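Local coordinates for 450aa long hypothetical fmu protein (PDB 2YXL) that probably methylates carbon 5 of cytosine in RNA with S-adenosyl-L-methionine as methyl donor, as an archaeal homologue of the bacterial Fmu/RsmB enzymes, at residues K13-R16 / A17-A21; I22-G25 / E26-P30; V92-D95 / I96-H100; K108-R111 / W112-D116. One frame throughout, in Å; residues are numbered along the deposited sequence.

Interaction 1. Residues K13-R16 / A17-A21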
loop_
_atom_site.group_PDB
_atom_site.type_symbol
_atom_site.label_atom_id
_atom_site.label_comp_id
_atom_site.label_asym_id
_atom_site.label_seq_id
_atom_site.Cartn_x
_atom_site.Cartn_y
_atom_site.Cartn_z
ATOM N N LYS A 13 4.680 24.170 13.782
ATOM C CA LYS A 13 4.451 23.725 12.405
ATOM C C LYS A 13 4.446 22.199 12.298
ATOM O O LYS A 13 3.778 21.634 11.430
ATOM C CB LYS A 13 5.471 24.342 11.435
ATOM C CG LYS A 13 6.907 23.838 11.574
ATOM C CD LYS A 13 7.790 24.393 10.469
ATOM C CE LYS A 13 9.231 23.926 10.616
ATOM N NZ LYS A 13 10.158 24.681 9.722
ATOM N N GLY A 14 5.192 21.550 13.191
ATOM C CA GLY A 14 5.248 20.094 13.262
ATOM C C GLY A 14 3.961 19.504 13.802
ATOM O O GLY A 14 3.505 18.463 13.328
ATOM N N ILE A 15 3.381 20.175 14.799
ATOM C CA ILE A 15 2.110 19.759 15.394
ATOM C C ILE A 15 0.980 19.857 14.373
ATOM O O ILE A 15 0.160 18.951 14.262
ATOM C CB ILE A 15 1.774 20.578 16.675
ATOM C CG1 ILE A 15 2.710 20.190 17.832
ATOM C CG2 ILE A 15 0.302 20.414 17.080
ATOM C CD1 ILE A 15 2.577 18.747 18.333
ATOM N N ARG A 16 0.956 20.950 13.618
ATOM C CA ARG A 16 -0.050 21.142 12.578
ATOM C C ARG A 16 0.158 20.158 11.433
ATOM O O ARG A 16 -0.794 19.791 10.740
ATOM C CB ARG A 16 -0.027 22.581 12.056
ATOM C CG ARG A 16 -0.410 23.637 13.091
ATOM C CD ARG A 16 -0.495 25.025 12.472
ATOM N NE ARG A 16 0.826 25.537 12.115
ATOM C CZ ARG A 16 1.516 26.419 12.831
ATOM N NH1 ARG A 16 1.017 26.923 13.956
ATOM N NH2 ARG A 16 2.712 26.803 12.412
ATOM N N ALA A 17 1.405 19.721 11.261
ATOM C CA ALA A 17 1.782 18.814 10.179
ATOM C C ALA A 17 1.202 17.403 10.312
ATOM O O ALA A 17 0.586 16.910 9.364
ATOM C CB ALA A 17 3.306 18.766 10.025
ATOM N N ILE A 18 1.391 16.751 11.463
ATOM C CA ILE A 18 0.878 15.381 11.631
ATOM C C ILE A 18 -0.636 15.357 11.712
ATOM O O ILE A 18 -1.255 14.411 11.239
ATOM C CB ILE A 18 1.417 14.611 12.877
ATOM C CG1 ILE A 18 2.292 15.482 13.766
ATOM C CG2 ILE A 18 2.069 13.283 12.459
ATOM C CD1 ILE A 18 1.514 16.164 14.852
ATOM N N ILE A 19 -1.225 16.383 12.324
ATOM C CA ILE A 19 -2.679 16.493 12.388
ATOM C C ILE A 19 -3.252 16.523 10.973
ATOM O O ILE A 19 -4.159 15.751 10.659
ATOM C CB ILE A 19 -3.157 17.721 13.210
ATOM C CG1 ILE A 19 -2.767 17.558 14.684
ATOM C CG2 ILE A 19 -4.681 17.906 13.073
ATOM C CD1 ILE A 19 -2.955 18.806 15.529
ATOM N N GLU A 20 -2.703 17.389 10.120
ATOM C CA GLU A 20 -3.141 17.471 8.729
ATOM C C GLU A 20 -2.847 16.180 7.956
ATOM O O GLU A 20 -3.651 15.761 7.123
ATOM C CB GLU A 20 -2.555 18.705 8.026
ATOM C CG GLU A 20 -2.946 18.833 6.547
ATOM C CD GLU A 20 -3.437 20.224 6.145
ATOM O OE1 GLU A 20 -4.176 20.315 5.140
ATOM O OE2 GLU A 20 -3.099 21.221 6.819
ATOM N N ALA A 21 -1.715 15.543 8.247
ATOM C CA ALA A 21 -1.354 14.283 7.592
ATOM C C ALA A 21 -2.303 13.154 7.986
ATOM O O ALA A 21 -2.707 12.353 7.142
ATOM C CB ALA A 21 0.093 13.904 7.902
#
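Ile19 lies one helical turn after Ile15, and its longer branch doubles back along the helix toward that residue. From CB, 3.7 Å from Ile15 O, the chain continues with CG1 anti to its own carbonyl carbon (chi1 -66°), which carries it back over the preceding turn. There CG1 lies against the carbonyl oxygen of Ile15, and the terminal CD1 also reaches the side chain, meeting the CG2 methyl of Ile15 at 3.9 Å where the two side chains pass at a slant. Both isoleucines also pack on Ala114 of helix 104-121, through Ile15 CG2 and Ile19 CD1. Ile18 follows another line: its CG1 lies near Gly14 O, while CD1 meets Ile15 O and stands 4.5 Å from Ile15 CD1, a looser apolar approach, with Val92 of helix 84-99 beyond it. Replaced by an alanine, Ile18 is likely to leave a gap between this turn and Val92, with the Gly14 and Ile15 carbonyls losing their aliphatic cover. The backbone beneath is alpha-helical, with Ile18 N bonded to Gly14 O at 3.3 Å and Glu20 N to Arg16 O at 3.1 Å, whereas Ala17 N makes weak bonds to both Lys13 O and Gly14 O. The polar ends look elsewhere: Lys13 NZ bonds to Asp43 O, and the buried Glu20 carboxylate makes a salt bridge with Arg121. The isoleucines thus contribute apolar, non-directional packing, while directional bonding is left to the backbone and to the charged ends.

Interaction 2. Residues I22-G25 / E26-P30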
loop_
_atom_site.group_PDB
_atom_site.type_symbol
_atom_site.label_atom_id
_atom_site.label_comp_id
_atom_site.label_asym_id
_atom_site.label_seq_id
_atom_site.Cartn_x
_atom_site.Cartn_y
_atom_site.Cartn_z
ATOM N N ILE A 22 -2.649 13.104 9.270
ATOM C CA ILE A 22 -3.567 12.100 9.795
ATOM C C ILE A 22 -4.987 12.354 9.280
ATOM O O ILE A 22 -5.703 11.409 8.927
ATOM C CB ILE A 22 -3.512 12.034 11.349
ATOM C CG1 ILE A 22 -2.139 11.526 11.826
ATOM C CG2 ILE A 22 -4.625 11.169 11.921
ATOM C CD1 ILE A 22 -1.727 10.142 11.308
ATOM N N ARG A 23 -5.378 13.626 9.217
ATOM C CA ARG A 23 -6.679 14.001 8.672
ATOM C C ARG A 23 -6.774 13.660 7.188
ATOM O O ARG A 23 -7.747 13.037 6.758
ATOM C CB ARG A 23 -6.976 15.492 8.903
ATOM C CG ARG A 23 -8.394 15.934 8.519
ATOM C CD ARG A 23 -8.521 16.217 7.022
ATOM N NE ARG A 23 -9.911 16.384 6.603
ATOM C CZ ARG A 23 -10.740 15.384 6.306
ATOM N NH1 ARG A 23 -10.337 14.119 6.381
ATOM N NH2 ARG A 23 -11.986 15.653 5.942
ATOM N N LEU A 24 -5.773 14.069 6.411
ATOM C CA LEU A 24 -5.781 13.824 4.969
ATOM C C LEU A 24 -5.588 12.351 4.628
ATOM O O LEU A 24 -6.048 11.890 3.582
ATOM C CB LEU A 24 -4.740 14.682 4.245
ATOM C CG LEU A 24 -4.953 16.199 4.171
ATOM C CD1 LEU A 24 -3.772 16.834 3.456
ATOM C CD2 LEU A 24 -6.259 16.578 3.485
ATOM N N GLY A 25 -4.922 11.620 5.519
ATOM C CA GLY A 25 -4.690 10.185 5.350
ATOM C C GLY A 25 -5.969 9.372 5.338
ATOM O O GLY A 25 -5.985 8.223 4.896
ATOM N N GLU A 26 -7.045 9.982 5.825
ATOM C CA GLU A 26 -8.343 9.342 5.890
ATOM C C GLU A 26 -9.039 9.389 4.534
ATOM O O GLU A 26 -9.833 8.505 4.213
ATOM C CB GLU A 26 -9.200 10.029 6.948
ATOM C CG GLU A 26 -10.142 9.110 7.686
ATOM C CD GLU A 26 -10.742 9.757 8.920
ATOM O OE1 GLU A 26 -11.242 10.900 8.820
ATOM O OE2 GLU A 26 -10.721 9.115 9.993
ATOM N N ILE A 27 -8.729 10.414 3.739
ATOM C CA ILE A 27 -9.394 10.624 2.446
ATOM C C ILE A 27 -8.483 10.455 1.226
ATOM O O ILE A 27 -8.970 10.282 0.107
ATOM C CB ILE A 27 -10.125 11.997 2.373
ATOM C CG1 ILE A 27 -9.158 13.160 2.651
ATOM C CG2 ILE A 27 -11.322 12.014 3.326
ATOM C CD1 ILE A 27 -9.751 14.553 2.409
ATOM N N ILE A 28 -7.170 10.503 1.436
ATOM C CA ILE A 28 -6.220 10.289 0.346
ATOM C C ILE A 28 -5.465 8.974 0.548
ATOM O O ILE A 28 -4.765 8.792 1.547
ATOM C CB ILE A 28 -5.243 11.484 0.175
ATOM C CG1 ILE A 28 -6.021 12.761 -0.171
ATOM C CG2 ILE A 28 -4.192 11.178 -0.899
ATOM C CD1 ILE A 28 -5.218 14.047 -0.052
ATOM N N LYS A 29 -5.632 8.060 -0.404
ATOM C CA LYS A 29 -4.990 6.751 -0.357
ATOM C C LYS A 29 -4.123 6.534 -1.599
ATOM O O LYS A 29 -4.530 6.905 -2.702
ATOM C CB LYS A 29 -6.035 5.630 -0.233
ATOM C CG LYS A 29 -6.869 5.650 1.054
ATOM C CD LYS A 29 -6.018 5.473 2.316
ATOM C CE LYS A 29 -6.901 5.340 3.549
ATOM N NZ LYS A 29 -6.137 5.449 4.828
ATOM N N PRO A 30 -2.920 5.945 -1.430
ATOM C CA PRO A 30 -2.321 5.547 -0.152
ATOM C C PRO A 30 -1.897 6.759 0.674
ATOM O O PRO A 30 -1.594 7.815 0.111
ATOM C CB PRO A 30 -1.107 4.720 -0.576
ATOM C CG PRO A 30 -0.757 5.225 -1.931
ATOM C CD PRO A 30 -2.051 5.611 -2.574
HETATM O O HOH W 1 -7.940 10.759 11.311
HETATM O O HOH W 2 -12.318 12.148 6.616
#
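Lys29 NZ donates to Gly25 O at 2.8 Å, approaching almost in line with the carbonyl (C=O...N angle 160°), and also forms a salt bridge with Glu351. Its chain bends at chi2 (-62°), folding the ammonium back over the helix end. With an alanine here, Gly25 O and the Glu351 carboxylate would probably both lose their cationic partner, and the turn its tie to Glu351. Next to it Leu24 O takes two backbone donors, Ile28 N at 2.8 Å, nearly head-on, and Ile27 N at 3.1 Å from above the carbonyl plane. Arg23 and Glu26 are linked less directly: no N-H of the guanidinium points at the carboxylate, but a water accepts from Arg23 NH1 at 2.8 Å and donates to Glu26 OE1 at 2.8 Å. The carboxylate itself is held by salt bridges to Arg87 and Arg91. Ile27 provides the packing, covering one face of the guanidinium with CD1, and its CG2 comes within 3.8 Å of Arg23 NH1. The same CD1 also touches Leu24 CD2 at 4.2 Å, so one methyl serves both side chains. This turn, ending in a cis peptide before Pro30, leads from helix 12-24 to helix 32-41, which Leu24 and Ile28 touch; Ile22 packs between helices 47-75 and 84-99, and Arg23 makes a cation-pi contact with Trp85 of the latter.

Interaction 3. Residues V92-D95 / I96-H100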
loop_
_atom_site.group_PDB
_atom_site.type_symbol
_atom_site.label_atom_id
_atom_site.label_comp_id
_atom_site.label_asym_id
_atom_site.label_seq_id
_atom_site.Cartn_x
_atom_site.Cartn_y
_atom_site.Cartn_z
ATOM N N VAL A 92 -3.619 12.039 17.289
ATOM C CA VAL A 92 -2.271 12.559 17.443
ATOM C C VAL A 92 -1.910 12.724 18.926
ATOM O O VAL A 92 -0.832 12.295 19.363
ATOM C CB VAL A 92 -2.110 13.896 16.670
ATOM C CG1 VAL A 92 -0.848 14.642 17.093
ATOM C CG2 VAL A 92 -2.109 13.640 15.164
ATOM N N ALA A 93 -2.823 13.324 19.691
ATOM C CA ALA A 93 -2.593 13.597 21.112
ATOM C C ALA A 93 -2.500 12.324 21.954
ATOM O O ALA A 93 -1.625 12.212 22.813
ATOM C CB ALA A 93 -3.665 14.533 21.665
ATOM N N VAL A 94 -3.398 11.373 21.703
ATOM C CA VAL A 94 -3.410 10.099 22.428
ATOM C C VAL A 94 -2.137 9.296 22.149
ATOM O O VAL A 94 -1.540 8.732 23.066
ATOM C CB VAL A 94 -4.687 9.265 22.114
ATOM C CG1 VAL A 94 -4.548 7.821 22.605
ATOM C CG2 VAL A 94 -5.921 9.925 22.733
ATOM N N ASP A 95 -1.716 9.272 20.887
ATOM C CA ASP A 95 -0.496 8.570 20.494
ATOM C C ASP A 95 0.756 9.190 21.119
ATOM O O ASP A 95 1.652 8.475 21.582
ATOM C CB ASP A 95 -0.358 8.553 18.974
ATOM C CG ASP A 95 0.753 7.648 18.504
ATOM O OD1 ASP A 95 1.752 8.164 17.960
ATOM O OD2 ASP A 95 0.634 6.419 18.690
ATOM N N ILE A 96 0.811 10.520 21.124
ATOM C CA ILE A 96 1.949 11.238 21.687
ATOM C C ILE A 96 2.012 11.051 23.207
ATOM O O ILE A 96 3.086 10.795 23.758
ATOM C CB ILE A 96 1.963 12.730 21.253
ATOM C CG1 ILE A 96 2.485 12.840 19.815
ATOM C CG2 ILE A 96 2.826 13.566 22.181
ATOM C CD1 ILE A 96 2.323 14.207 19.177
ATOM N N ALA A 97 0.858 11.143 23.865
ATOM C CA ALA A 97 0.774 10.999 25.320
ATOM C C ALA A 97 1.081 9.582 25.810
ATOM O O ALA A 97 1.745 9.410 26.830
ATOM C CB ALA A 97 -0.589 11.451 25.830
ATOM N N LEU A 98 0.603 8.576 25.083
ATOM C CA LEU A 98 0.770 7.186 25.505
ATOM C C LEU A 98 2.127 6.589 25.159
ATOM O O LEU A 98 2.642 5.759 25.906
ATOM C CB LEU A 98 -0.331 6.292 24.923
ATOM C CG LEU A 98 -1.785 6.435 25.385
ATOM C CD1 LEU A 98 -2.612 5.294 24.801
ATOM C CD2 LEU A 98 -1.914 6.470 26.905
ATOM N N PHE A 99 2.705 7.007 24.036
ATOM C CA PHE A 99 3.853 6.290 23.480
ATOM C C PHE A 99 5.161 7.072 23.335
ATOM O O PHE A 99 6.235 6.481 23.394
ATOM C CB PHE A 99 3.478 5.655 22.133
ATOM C CG PHE A 99 2.306 4.716 22.210
ATOM C CD1 PHE A 99 2.427 3.475 22.834
ATOM C CD2 PHE A 99 1.081 5.068 21.655
ATOM C CE1 PHE A 99 1.344 2.605 22.909
ATOM C CE2 PHE A 99 -0.008 4.205 21.722
ATOM C CZ PHE A 99 0.123 2.973 22.351
ATOM N N HIS A 100 5.080 8.386 23.153
ATOM C CA HIS A 100 6.258 9.149 22.736
ATOM C C HIS A 100 6.842 10.115 23.765
ATOM O O HIS A 100 7.760 10.871 23.442
ATOM C CB HIS A 100 5.996 9.849 21.399
ATOM C CG HIS A 100 5.539 8.919 20.320
ATOM N ND1 HIS A 100 6.334 7.910 19.821
ATOM C CD2 HIS A 100 4.362 8.837 19.654
ATOM C CE1 HIS A 100 5.668 7.248 18.893
ATOM N NE2 HIS A 100 4.470 7.792 18.770
#
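Ile96, one turn after Val92, sets its CD1 methyl beside Val92 CG1 at 3.8 Å, the two side chains running next to each other in the same direction. Beneath them Ile96 N bonds to Val92 O at 3.0 Å. Ala97 repeats the backbone bond, to Ala93 O, and its methyl touches Ile137 and Phe138 of helix 124-138. Leu98 pairs with Val94 much as Ile96 does with Val92, CD1 lying 3.9 Å from Val94 CG1, and Tyr140 adjoins it. Helix 84-99 thereby shows a different face to each neighbour within an all-helical N-terminal region, consistent with the NusB-like domain of RsmB relatives: Val92 faces helix 12-24, while Val94 touches helices 47-75 and 124-138. At Phe99 the carboxylate of Asp95 comes up to the ring near CD2, the two planes 46° apart, and the ring makes a cation-pi contact with Lys63. His100 is the first residue to leave the helix, yet its imidazole turns back so that NE2 donates to Asp95 OD1 at 2.9 Å, the oxygen lying in the ring plane; at 129° the bond is bent and weak. Asp95 reaches this far because CG stands anti to its backbone nitrogen (chi1 -170°). Asp59 of helix 47-75 brings a second carboxylate close to Asp95, which may favour an extra proton, on the imidazole or on one of the acids.

Interaction 4. Residues K108-R111 / W112-D116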
loop_
_atom_site.group_PDB
_atom_site.type_symbol
_atom_site.label_atom_id
_atom_site.label_comp_id
_atom_site.label_asym_id
_atom_site.label_seq_id
_atom_site.Cartn_x
_atom_site.Cartn_y
_atom_site.Cartn_z
ATOM N N LYS A 108 2.580 21.762 25.471
ATOM C CA LYS A 108 2.129 23.150 25.374
ATOM C C LYS A 108 1.647 23.470 23.958
ATOM O O LYS A 108 0.614 24.115 23.780
ATOM C CB LYS A 108 3.256 24.107 25.784
ATOM C CG LYS A 108 2.886 25.590 25.743
ATOM C CD LYS A 108 4.120 26.482 25.682
ATOM C CE LYS A 108 4.760 26.676 27.048
ATOM N NZ LYS A 108 3.915 27.526 27.927
ATOM N N ASN A 109 2.402 23.015 22.960
ATOM C CA ASN A 109 2.039 23.213 21.557
ATOM C C ASN A 109 0.776 22.438 21.170
ATOM O O ASN A 109 -0.022 22.904 20.355
ATOM C CB ASN A 109 3.210 22.856 20.633
ATOM C CG ASN A 109 4.356 23.872 20.693
ATOM O OD1 ASN A 109 5.457 23.607 20.205
ATOM N ND2 ASN A 109 4.101 25.035 21.282
ATOM N N LEU A 110 0.601 21.257 21.764
ATOM C CA LEU A 110 -0.640 20.497 21.620
ATOM C C LEU A 110 -1.825 21.260 22.197
ATOM O O LEU A 110 -2.910 21.258 21.616
ATOM C CB LEU A 110 -0.532 19.133 22.303
ATOM C CG LEU A 110 0.106 17.982 21.533
ATOM C CD1 LEU A 110 0.364 16.820 22.475
ATOM C CD2 LEU A 110 -0.775 17.550 20.362
ATOM N N ARG A 111 -1.613 21.909 23.338
ATOM C CA ARG A 111 -2.680 22.642 24.015
ATOM C C ARG A 111 -3.090 23.912 23.271
ATOM O O ARG A 111 -4.281 24.184 23.124
ATOM C CB ARG A 111 -2.301 22.958 25.468
ATOM C CG ARG A 111 -3.395 23.685 26.240
ATOM C CD ARG A 111 -3.163 23.687 27.753
ATOM N NE ARG A 111 -3.532 22.419 28.388
ATOM C CZ ARG A 111 -4.780 21.971 28.544
ATOM N NH1 ARG A 111 -5.822 22.667 28.099
ATOM N NH2 ARG A 111 -4.989 20.806 29.143
ATOM N N TRP A 112 -2.110 24.672 22.792
ATOM C CA TRP A 112 -2.387 25.982 22.211
ATOM C C TRP A 112 -2.392 26.013 20.685
ATOM O O TRP A 112 -3.294 26.595 20.086
ATOM C CB TRP A 112 -1.443 27.042 22.787
ATOM C CG TRP A 112 -1.588 27.175 24.271
ATOM C CD1 TRP A 112 -0.741 26.689 25.225
ATOM C CD2 TRP A 112 -2.665 27.806 24.973
ATOM N NE1 TRP A 112 -1.217 26.988 26.478
ATOM C CE2 TRP A 112 -2.397 27.674 26.352
ATOM C CE3 TRP A 112 -3.829 28.477 24.571
ATOM C CZ2 TRP A 112 -3.250 28.187 27.335
ATOM C CZ3 TRP A 112 -4.675 28.987 25.547
ATOM C CH2 TRP A 112 -4.380 28.840 26.913
ATOM N N LYS A 113 -1.403 25.384 20.057
ATOM C CA LYS A 113 -1.266 25.472 18.600
ATOM C C LYS A 113 -2.165 24.483 17.853
ATOM O O LYS A 113 -2.651 24.795 16.766
ATOM C CB LYS A 113 0.200 25.324 18.162
ATOM C CG LYS A 113 1.225 26.023 19.060
ATOM C CD LYS A 113 0.998 27.534 19.191
ATOM C CE LYS A 113 1.760 28.332 18.140
ATOM N NZ LYS A 113 1.606 29.795 18.374
ATOM N N ALA A 114 -2.378 23.302 18.433
ATOM C CA ALA A 114 -3.267 22.291 17.846
ATOM C C ALA A 114 -4.730 22.704 17.957
ATOM O O ALA A 114 -5.494 22.569 16.999
ATOM C CB ALA A 114 -3.051 20.933 18.501
ATOM N N SER A 115 -5.110 23.202 19.133
ATOM C CA SER A 115 -6.456 23.712 19.372
ATOM C C SER A 115 -6.799 24.814 18.384
ATOM O O SER A 115 -7.891 24.829 17.816
ATOM C CB SER A 115 -6.582 24.250 20.795
ATOM O OG SER A 115 -6.501 23.202 21.743
ATOM N N ASP A 116 -5.852 25.728 18.183
ATOM C CA ASP A 116 -6.044 26.862 17.290
ATOM C C ASP A 116 -6.131 26.423 15.835
ATOM O O ASP A 116 -6.961 26.933 15.077
ATOM C CB ASP A 116 -4.915 27.878 17.464
ATOM C CG ASP A 116 -5.245 29.230 16.862
ATOM O OD1 ASP A 116 -6.433 29.628 16.877
ATOM O OD2 ASP A 116 -4.310 29.903 16.382
#
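Arg111 lays its aliphatic stem over one face of the Trp112 indole: CG sits 4.0 Å from the centroid of the five-membered ring and 12° off its normal, a CH-pi contact made by neighbours in sequence. Lys108 reaches the same indole from the preceding turn, its CG 3.8 Å from Trp112 CD1. Because CG of Arg111 is anti to the backbone nitrogen (chi1 -178°), the stem runs past the indole, and a bend at chi3 then takes the guanidinium away to helix 124-138, where Asp135 forms a salt bridge and Trp131 O a hydrogen bond. Trp131 also meets Trp112 edge to face. These partners probably fix the stem, and with it one side of an indole that is otherwise largely exposed. The backbone that positions these groups is regular at first, Trp112 N bonding to Lys108 O at 3.0 Å, and then widens. Asn109 O accepts from two successive donors, Lys113 N at 2.9 Å and Ala114 N at 3.1 Å, the second nearly head-on. One residue later Ser115 N is 4.2 Å from Arg111 O, and OG donates to that oxygen at 2.8 Å from above the carbonyl plane. The bond from Ala114 N back five residues to Asn109 O marks a pi-type turn, or pi-bulge, in alpha-helix 104-121; the Ser115 hydroxyl serves the Arg111 carbonyl that its own amide does not reach.

How the interactions relate
Interactions 1, 3 and 4 lie on three helices packed on one another, whereas interaction 2 ends the first of these helices. Interaction 1 is the most buried: its isoleucines touch Val92 of interaction 3 and Ala114 of interaction 4, and Ile96 meets Leu110 between those two. Interaction 2 continues helix 12-24 and joins interaction 3 through Ile22 against Val92, but its nearest atoms stay about 11 Å from interaction 4. Chemistry follows position: aliphatic packing dominates interaction 1, interaction 3 passes from apolar pairs to a carboxylate-imidazole bond at its helix end, interaction 2 adds charged groups and a bridging water to its backbone turn, and interaction 4 is split, with Leu110 and Ala114 inward and Lys108 and Trp112 outward.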